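Local coordinates for protein cGAS/DncV-like nucleotidyltransferase in E. coli homolog (PDB 6E0K) that joins UTP and ATP into the cyclic dinucleotide 3',3'-cUAMP, a second messenger that triggers abortive infection in CBASS antiphage defence, at residues N221-D224 / S225-G228; S237-N240 / W241-A245. One frame throughout, in Å; residues are numbered along the deposited sequence.

Interaction 1: N221-D224 / S225-G228; sequences NVPD and SKFG
Two consecutive i to i+3 hydrogen bonds wind Pro223 to Phe227 into a short turn of 3-10 helix. The first runs from Lys226 N to Pro223 O at 3.1 Å. The second, Phe227 N to Asp224 O, has the same 3.1 Å length, and both are nearly straight at the hydrogen, 166°. A water adds a further link: it lies 2.7 Å from Asp224 O, which already accepts Phe227 N, and bridges that oxygen to Phe227 O, where the chain leaves the turn.

Apolar contact is made by Val222, which precedes the turn and meets both Lys226 and Phe227 on one flank of it. Val222 CG1, set anti to the backbone N (chi1 178°), meets the bent aliphatic stem of Lys226 at CG, 3.6 Å away, the two side chains crossing at about a right angle. The same methyl reaches Phe227 CE1 at 3.8 Å. The phenyl ring comes to the turn by its edge: Val222 O and Asp224 O both lie in its plane at the rim, and CE1 approaches Val222 O to 3.6 Å.

Charge enters from outside the turn. Asp224 OD1 forms a salt bridge with Lys178, whose NZ also hydrogen-bonds to Val222 O, tying carboxylate and backbone to helix 168-181.

The turn thus lies in the connection between helices 212-220 and 231-244: Phe227 packs edge-to-face with Tyr186 at the start of helix 186-202, while Val222, Pro223 and Lys226 rest on helix 231-244 through Leu242, Trp241 and Val238.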
loop_
_atom_site.group_PDB
_atom_site.type_symbol
_atom_site.label_atom_id
_atom_site.label_comp_id
_atom_site.label_asym_id
_atom_site.label_seq_id
_atom_site.Cartn_x
_atom_site.Cartn_y
_atom_site.Cartn_z
ATOM N N ASN A 221 4.682 1.671 12.943
ATOM C CA ASN A 221 4.467 1.507 14.375
ATOM C C ASN A 221 5.659 1.912 15.229
ATOM O O ASN A 221 5.526 1.957 16.464
ATOM C CB ASN A 221 4.096 0.056 14.658
ATOM C CG ASN A 221 2.658 -0.232 14.333
ATOM O OD1 ASN A 221 1.795 -0.048 15.183
ATOM N ND2 ASN A 221 2.377 -0.643 13.096
ATOM N N VAL A 222 6.787 2.231 14.613
ATOM C CA VAL A 222 8.005 2.567 15.353
ATOM C C VAL A 222 7.925 4.025 15.795
ATOM O O VAL A 222 7.535 4.882 14.989
ATOM C CB VAL A 222 9.226 2.333 14.471
ATOM C CG1 VAL A 222 10.512 2.725 15.198
ATOM C CG2 VAL A 222 9.294 0.881 14.017
ATOM N N PRO A 223 8.287 4.351 17.044
ATOM C CA PRO A 223 8.215 5.747 17.498
ATOM C C PRO A 223 9.011 6.682 16.599
ATOM O O PRO A 223 10.052 6.312 16.056
ATOM C CB PRO A 223 8.813 5.695 18.909
ATOM C CG PRO A 223 8.567 4.287 19.370
ATOM C CD PRO A 223 8.730 3.444 18.125
ATOM N N ASP A 224 8.497 7.913 16.445
ATOM C CA ASP A 224 9.137 8.885 15.558
ATOM C C ASP A 224 10.581 9.163 15.962
ATOM O O ASP A 224 11.414 9.482 15.101
ATOM C CB ASP A 224 8.336 10.196 15.541
ATOM C CG ASP A 224 6.997 10.057 14.854
ATOM O OD1 ASP A 224 6.779 9.032 14.165
ATOM O OD2 ASP A 224 6.154 10.972 14.999
ATOM N N SER A 225 10.894 9.046 17.260
ATOM C CA SER A 225 12.234 9.327 17.772
ATOM C C SER A 225 13.302 8.417 17.180
ATOM O O SER A 225 14.490 8.754 17.247
ATOM C CB SER A 225 12.243 9.193 19.293
ATOM O OG SER A 225 11.660 7.951 19.687
ATOM N N LYS A 226 12.921 7.269 16.618
ATOM C CA LYS A 226 13.903 6.349 16.056
ATOM C C LYS A 226 14.371 6.760 14.667
ATOM O O LYS A 226 15.376 6.224 14.180
ATOM C CB LYS A 226 13.320 4.928 16.011
ATOM C CG LYS A 226 12.744 4.465 17.358
ATOM C CD LYS A 226 13.772 4.557 18.467
ATOM C CE LYS A 226 13.181 4.111 19.794
ATOM N NZ LYS A 226 14.198 4.233 20.866
ATOM N N PHE A 227 13.696 7.711 14.024
ATOM C CA PHE A 227 14.005 8.088 12.649
ATOM C C PHE A 227 14.757 9.412 12.660
ATOM O O PHE A 227 14.188 10.441 13.040
ATOM C CB PHE A 227 12.720 8.229 11.827
ATOM C CG PHE A 227 11.898 6.974 11.749
ATOM C CD1 PHE A 227 10.964 6.672 12.730
ATOM C CD2 PHE A 227 12.033 6.110 10.670
ATOM C CE1 PHE A 227 10.208 5.511 12.650
ATOM C CE2 PHE A 227 11.290 4.955 10.590
ATOM C CZ PHE A 227 10.361 4.655 11.572
ATOM N N GLY A 228 16.006 9.406 12.233
ATOM C CA GLY A 228 16.715 10.671 12.129
ATOM C C GLY A 228 18.192 10.524 12.434
ATOM O O GLY A 228 18.687 9.446 12.742
HETATM O O HOH W 1 12.132 11.941 14.213
#

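Interaction 2: S237-N240 / W241-A245; sequences SVIN and WLKRA
Ser237 to Lys243 follow regular alpha-helical geometry, with backbone bonds from Trp241 N to Ser237 O, Leu242 N to Val238 O and Lys243 N to Ile239 O, the last two both 3.0 Å long. The pattern slackens one residue later: Arg244 N reaches Asn240 O only weakly, at 3.4 Å, and makes a second weak bond to Trp241 O.

The arginine side chain makes the firmer bond to the same Asn240 carbonyl. Extended from CG to NE, it runs alongside Asn240, and a turn at chi4 (74°) brings NH1 to Asn240 O at 2.9 Å, with that oxygen at the edge of the guanidinium and in its plane. A weak bond joins NH1 to Asn240 OD1 as well; the amide and guanidinium planes stand 85° apart.

Buried Val238 and Leu242 lie alongside each other, CG1 to CD1 3.9 Å. Ile239, also buried, meets Lys243 CD through its CG2 at 3.7 Å. In Lys243 a bend at chi3 (64°) turns the ammonium toward its salt-bridge partner Asp280 on helix 269-285. Separately, Ala245 CB lies over the rim of one face of the Trp241 indole, 3.7 Å above its plane.

The i to i+4 bonds are those of an alpha-helix. This one, here near its C-terminal end, is amphipathic: Val238, Ile239 and Leu242 pack among helices 186-202, 212-220 and 269-285, with polar residues on other faces.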
loop_
_atom_site.group_PDB
_atom_site.type_symbol
_atom_site.label_atom_id
_atom_site.label_comp_id
_atom_site.label_asym_id
_atom_site.label_seq_id
_atom_site.Cartn_x
_atom_site.Cartn_y
_atom_site.Cartn_z
ATOM N N SER A 237 18.474 1.966 15.555
ATOM C CA SER A 237 17.445 2.360 16.515
ATOM C C SER A 237 16.104 1.738 16.162
ATOM O O SER A 237 15.364 1.298 17.051
ATOM C CB SER A 237 17.320 3.886 16.584
ATOM O OG SER A 237 18.498 4.462 17.135
ATOM N N VAL A 238 15.782 1.675 14.866
ATOM C CA VAL A 238 14.520 1.077 14.443
ATOM C C VAL A 238 14.516 -0.418 14.736
ATOM O O VAL A 238 13.569 -0.949 15.334
ATOM C CB VAL A 238 14.267 1.359 12.945
ATOM C CG1 VAL A 238 13.170 0.462 12.413
ATOM C CG2 VAL A 238 13.924 2.845 12.729
ATOM N N ILE A 239 15.573 -1.124 14.311
ATOM C CA ILE A 239 15.583 -2.578 14.442
ATOM C C ILE A 239 15.646 -2.979 15.909
ATOM O O ILE A 239 14.976 -3.925 16.334
ATOM C CB ILE A 239 16.745 -3.200 13.642
ATOM C CG1 ILE A 239 16.524 -3.014 12.132
ATOM C CG2 ILE A 239 16.927 -4.688 14.022
ATOM C CD1 ILE A 239 15.268 -3.719 11.576
ATOM N N ASN A 240 16.426 -2.256 16.710
ATOM C CA ASN A 240 16.508 -2.600 18.126
ATOM C C ASN A 240 15.194 -2.350 18.855
ATOM O O ASN A 240 14.844 -3.116 19.760
ATOM C CB ASN A 240 17.652 -1.844 18.785
ATOM C CG ASN A 240 18.991 -2.490 18.493
ATOM O OD1 ASN A 240 19.085 -3.718 18.415
ATOM N ND2 ASN A 240 20.021 -1.681 18.320
ATOM N N TRP A 241 14.457 -1.301 18.487
ATOM C CA TRP A 241 13.154 -1.097 19.113
ATOM C C TRP A 241 12.178 -2.203 18.723
ATOM O O TRP A 241 11.446 -2.720 19.576
ATOM C CB TRP A 241 12.587 0.277 18.747
ATOM C CG TRP A 241 11.291 0.557 19.448
ATOM C CD1 TRP A 241 11.136 1.126 20.681
ATOM C CD2 TRP A 241 9.968 0.262 18.977
ATOM N NE1 TRP A 241 9.803 1.208 21.005
ATOM C CE2 TRP A 241 9.067 0.673 19.981
ATOM C CE3 TRP A 241 9.457 -0.313 17.806
ATOM C CZ2 TRP A 241 7.687 0.541 19.844
ATOM C CZ3 TRP A 241 8.085 -0.454 17.672
ATOM C CH2 TRP A 241 7.214 -0.028 18.687
ATOM N N LEU A 242 12.149 -2.581 17.443
ATOM C CA LEU A 242 11.248 -3.644 17.000
ATOM C C LEU A 242 11.557 -4.972 17.690
ATOM O O LEU A 242 10.641 -5.738 18.021
ATOM C CB LEU A 242 11.331 -3.793 15.475
ATOM C CG LEU A 242 10.611 -2.695 14.679
ATOM C CD1 LEU A 242 11.036 -2.726 13.221
ATOM C CD2 LEU A 242 9.091 -2.844 14.795
ATOM N N LYS A 243 12.843 -5.259 17.924
ATOM C CA LYS A 243 13.224 -6.513 18.575
ATOM C C LYS A 243 12.685 -6.602 19.992
ATOM O O LYS A 243 12.437 -7.708 20.495
ATOM C CB LYS A 243 14.751 -6.651 18.571
ATOM C CG LYS A 243 15.298 -7.158 17.253
ATOM C CD LYS A 243 16.777 -6.838 17.080
ATOM C CE LYS A 243 17.649 -7.517 18.099
ATOM N NZ LYS A 243 19.085 -7.199 17.802
ATOM N N ARG A 244 12.506 -5.458 20.650
ATOM C CA ARG A 244 12.035 -5.394 22.030
ATOM C C ARG A 244 10.548 -5.096 22.145
ATOM O O ARG A 244 10.024 -5.076 23.264
ATOM C CB ARG A 244 12.838 -4.336 22.794
ATOM C CG ARG A 244 14.321 -4.663 22.886
ATOM C CD ARG A 244 15.179 -3.452 23.206
ATOM N NE ARG A 244 16.571 -3.835 23.446
ATOM C CZ ARG A 244 17.433 -4.198 22.499
ATOM N NH1 ARG A 244 17.061 -4.241 21.219
ATOM N NH2 ARG A 244 18.674 -4.534 22.831
ATOM N N ALA A 245 9.856 -4.879 21.031
ATOM C CA ALA A 245 8.479 -4.417 21.065
ATOM C C ALA A 245 7.505 -5.585 21.153
ATOM O O ALA A 245 7.819 -6.724 20.798
ATOM C CB ALA A 245 8.161 -3.577 19.828
#

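Following the chain from the N terminus, interaction 1 comes first, turning the connection that leaves helix 212-220; a short linker then leads into helix 231-244, whose final turns form interaction 2. Neither encloses a long loop, and they occur in series without nesting or crossing. Their centres are 10 Å apart, yet they meet directly through the Trp241 indole: Pro223 CD lies 3.4 Å from Trp241 CE2, and Lys226 CE 3.7 Å from Trp241 CD1. The turn is thereby packed back against the helix that follows it. Together they join helices 168-181, 186-202, 212-220 and 269-285 around helix 231-244.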